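Local coordinates for putative protease (Parabacteroides distasonis ATCC 8503, PDB 3KD4), which is of unknown function but is possibly an exported protease, at residues Asp402-Ser407 with Ser421-Glu426. Sequence-based numbering, arbitrary orientation. Where two conformers were deposited one is given.
Sequences DSWGMS and SLIREE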
ATOM      1  N   ASP A 402      -1.849  17.594  -9.212  1.00 23.74           N
ATOM      2  CA  ASP A 402      -2.850  17.393 -10.274  1.00 24.27           C
ATOM      3  C   ASP A 402      -3.100  15.931 -10.603  1.00 24.70           C
ATOM      4  O   ASP A 402      -4.126  15.632 -11.185  1.00 25.25           O
ATOM      5  CB  ASP A 402      -2.512  18.176 -11.536  1.00 24.36           C
ATOM      6  CG  ASP A 402      -2.600  19.692 -11.328  1.00 25.24           C
ATOM      7  OD1 ASP A 402      -3.703  20.209 -11.013  1.00 26.90           O
ATOM      8  OD2 ASP A 402      -1.561  20.365 -11.495  1.00 24.23           O
ATOM      9  N   SER A 403      -2.190  15.030 -10.217  1.00 24.64           N
ATOM     10  CA  SER A 403      -2.399  13.609 -10.400  1.00 25.76           C
ATOM     11  C   SER A 403      -3.000  12.914  -9.138  1.00 25.89           C
ATOM     12  O   SER A 403      -3.278  11.716  -9.168  1.00 25.57           O
ATOM     13  CB  SER A 403      -1.069  12.945 -10.779  1.00 26.11           C
ATOM     14  OG  SER A 403      -0.162  12.931  -9.668  1.00 28.97           O
ATOM     15  N   TRP A 404      -3.218  13.660  -8.053  1.00 25.10           N
ATOM     16  CA  TRP A 404      -3.648  13.057  -6.791  1.00 24.78           C
ATOM     17  C   TRP A 404      -5.134  12.704  -6.721  1.00 24.88           C
ATOM     18  O   TRP A 404      -5.585  12.091  -5.750  1.00 25.39           O
ATOM     19  CB  TRP A 404      -3.296  13.951  -5.613  1.00 24.39           C
ATOM     20  CG  TRP A 404      -1.864  14.069  -5.320  1.00 24.51           C
ATOM     21  CD1 TRP A 404      -0.816  13.401  -5.926  1.00 24.34           C
ATOM     22  CD2 TRP A 404      -1.296  14.822  -4.265  1.00 21.56           C
ATOM     23  NE1 TRP A 404       0.364  13.748  -5.326  1.00 23.69           N
ATOM     24  CE2 TRP A 404       0.096  14.603  -4.293  1.00 24.16           C
ATOM     25  CE3 TRP A 404      -1.826  15.668  -3.298  1.00 22.00           C
ATOM     26  CZ2 TRP A 404       0.965  15.213  -3.384  1.00 25.54           C
ATOM     27  CZ3 TRP A 404      -0.971  16.279  -2.405  1.00 25.00           C
ATOM     28  CH2 TRP A 404       0.407  16.041  -2.443  1.00 24.94           C
ATOM     29  N   GLY A 405      -5.910  13.106  -7.714  1.00 24.77           N
ATOM     30  CA  GLY A 405      -7.315  12.751  -7.746  1.00 24.35           C
ATOM     31  C   GLY A 405      -8.157  13.548  -6.778  1.00 24.22           C
ATOM     32  O   GLY A 405      -9.196  13.073  -6.338  1.00 23.25           O
HETATM   33  N   MSE A 406      -7.735  14.780  -6.476  1.00 24.53           N
HETATM   34  CA  MSE A 406      -8.354  15.596  -5.432  1.00 24.41           C
HETATM   35  C   MSE A 406      -9.054  16.833  -5.975  1.00 25.50           C
HETATM   36  O   MSE A 406      -9.217  17.810  -5.248  1.00 26.00           O
HETATM   37  CB  MSE A 406      -7.303  16.062  -4.399  1.00 23.70           C
HETATM   38  CG  MSE A 406      -6.655  14.929  -3.639  1.00 22.32           C
HETATM   39 SE   MSE A 406      -5.504  15.589  -2.292  0.75 17.77          SE
HETATM   40  CE  MSE A 406      -4.885  13.856  -1.597  1.00 17.09           C
ATOM     41  N   SER A 407      -9.485  16.800  -7.223  1.00 26.63           N
ATOM     42  CA  SER A 407     -10.106  17.984  -7.808  1.00 27.92           C
ATOM     43  C   SER A 407     -11.537  18.159  -7.320  1.00 28.03           C
ATOM     44  O   SER A 407     -12.078  19.239  -7.456  1.00 28.48           O
ATOM     45  CB  SER A 407     -10.071  17.949  -9.325  1.00 28.15           C
ATOM     46  OG  SER A 407     -10.920  16.925  -9.802  1.00 32.30           O
ATOM     47  N   SER A 421       2.454  12.934  -0.182  1.00 18.70           N
ATOM     48  CA  SER A 421       3.750  13.518   0.198  1.00 19.16           C
ATOM     49  C   SER A 421       3.576  14.987   0.500  1.00 18.92           C
ATOM     50  O   SER A 421       2.553  15.575   0.167  1.00 19.92           O
ATOM     51  CB  SER A 421       4.768  13.400  -0.936  1.00 17.98           C
ATOM     52  OG  SER A 421       4.490  14.318  -1.998  1.00 19.93           O
ATOM     53  N   LEU A 422       4.581  15.591   1.103  1.00 19.10           N
ATOM     54  CA  LEU A 422       4.672  17.044   1.084  1.00 19.34           C
ATOM     55  C   LEU A 422       5.042  17.419  -0.350  1.00 19.95           C
ATOM     56  O   LEU A 422       5.581  16.584  -1.107  1.00 19.13           O
ATOM     57  CB  LEU A 422       5.707  17.570   2.055  1.00 19.18           C
ATOM     58  CG  LEU A 422       5.488  17.140   3.505  1.00 21.07           C
ATOM     59  CD1 LEU A 422       6.586  17.787   4.385  1.00 21.65           C
ATOM     60  CD2 LEU A 422       4.108  17.501   3.991  1.00 22.39           C
ATOM     61  N   ILE A 423       4.749  18.660  -0.744  1.00 19.69           N
ATOM     62  CA  ILE A 423       4.999  19.034  -2.108  1.00 20.75           C
ATOM     63  C   ILE A 423       5.196  20.539  -2.225  1.00 21.89           C
ATOM     64  O   ILE A 423       4.663  21.345  -1.405  1.00 21.02           O
ATOM     65  CB  ILE A 423       3.830  18.557  -3.025  1.00 21.63           C
ATOM     66  CG1 ILE A 423       4.274  18.537  -4.492  1.00 23.28           C
ATOM     67  CG2 ILE A 423       2.568  19.440  -2.781  1.00 20.90           C
ATOM     68  CD1 ILE A 423       3.739  17.370  -5.295  1.00 25.15           C
ATOM     69  N   ARG A 424       5.987  20.891  -3.234  1.00 22.53           N
ATOM     70  CA  ARG A 424       6.187  22.272  -3.636  0.50 23.00           C
ATOM     71  C   ARG A 424       6.193  22.305  -5.144  1.00 22.77           C
ATOM     72  O   ARG A 424       7.009  21.606  -5.790  1.00 22.65           O
ATOM     73  CB  ARG A 424       7.516  22.812  -3.131  0.50 23.94           C
ATOM     74  CG  ARG A 424       7.728  22.720  -1.639  0.50 27.39           C
ATOM     75  CD  ARG A 424       9.160  23.120  -1.268  0.50 31.01           C
ATOM     76  NE  ARG A 424       9.370  24.552  -1.053  0.50 33.15           N
ATOM     77  CZ  ARG A 424       9.711  25.399  -2.011  0.50 35.36           C
ATOM     78  NH1 ARG A 424       9.853  24.954  -3.248  0.50 36.72           N
ATOM     79  NH2 ARG A 424       9.907  26.684  -1.731  0.50 36.35           N
ATOM     80  N   GLU A 425       5.295  23.102  -5.724  1.00 21.82           N
ATOM     81  CA  GLU A 425       5.215  23.189  -7.183  1.00 22.47           C
ATOM     82  C   GLU A 425       5.256  24.625  -7.676  1.00 22.33           C
ATOM     83  O   GLU A 425       4.675  25.518  -7.058  1.00 21.03           O
ATOM     84  CB  GLU A 425       3.951  22.525  -7.717  1.00 22.67           C
ATOM     85  CG  GLU A 425       3.570  21.269  -7.024  1.00 22.33           C
ATOM     86  CD  GLU A 425       2.533  20.462  -7.757  1.00 25.52           C
ATOM     87  OE1 GLU A 425       2.070  20.871  -8.854  1.00 26.46           O
ATOM     88  OE2 GLU A 425       2.184  19.388  -7.214  1.00 27.61           O
ATOM     89  N   GLU A 426       5.946  24.827  -8.791  1.00 22.62           N
ATOM     90  CA  GLU A 426       5.925  26.097  -9.487  1.00 23.88           C
ATOM     91  C   GLU A 426       5.692  25.849 -10.962  1.00 24.06           C
ATOM     92  O   GLU A 426       6.424  25.060 -11.580  1.00 23.88           O
ATOM     93  CB  GLU A 426       7.224  26.840  -9.293  1.00 24.26           C
ATOM     94  CG  GLU A 426       7.294  28.106 -10.124  1.00 28.89           C
ATOM     95  CD  GLU A 426       8.656  28.750 -10.058  1.00 35.28           C
ATOM     96  OE1 GLU A 426       9.643  28.104 -10.490  1.00 39.90           O
ATOM     97  OE2 GLU A 426       8.740  29.884  -9.552  1.00 38.92           O
TER
HETATM   98  O   HOH W   1       0.459  19.282  -9.988  1.00 22.79           O
HETATM   99  O   HOH W   2       3.625  13.128  -4.355  1.00 32.29           O
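A loop packed on the start of a sheet strand shows how one indole can cover a strand's entry: in the DUF3858 region, Trp404, from the loop between strands 389-393 and 417-418, lies against Ser421 and Ile423, where strand 423-433 of a mixed sheet begins. With its CG anti to the carbonyl carbon (chi1 -69°), the indole points its six-membered ring at the strand. Trp404 CH2 comes 3.4 Å from Ser421 O, a buried carbonyl oxygen with no partner in the model. Ile423 CD1 meets the ring obliquely, 4.0 Å from Trp404 CZ2, while Ile423 CG2 lies 4.0 Å from Trp404 CH2; the same isoleucine packs on Ile370 and Leu474 of the flanking strands. Shortening Trp404 to an alanine is likely to open a gap beside Ile423 and Ser421 and cost water 2 its weak NE1 donor. That water also donates to Ser421 OG, which in turn donates to Leu422 O from above the carbonyl plane. Two residues earlier, in a short 3-10 turn, Asp402 OD2 stands 4.5 Å from Glu425 OE1, the two carboxylates bonded to Trp494 and Ile401 respectively. Water 1 joins these residues, donating to Glu425 OE1 and accepting from Asp402 N at 3.0 Å.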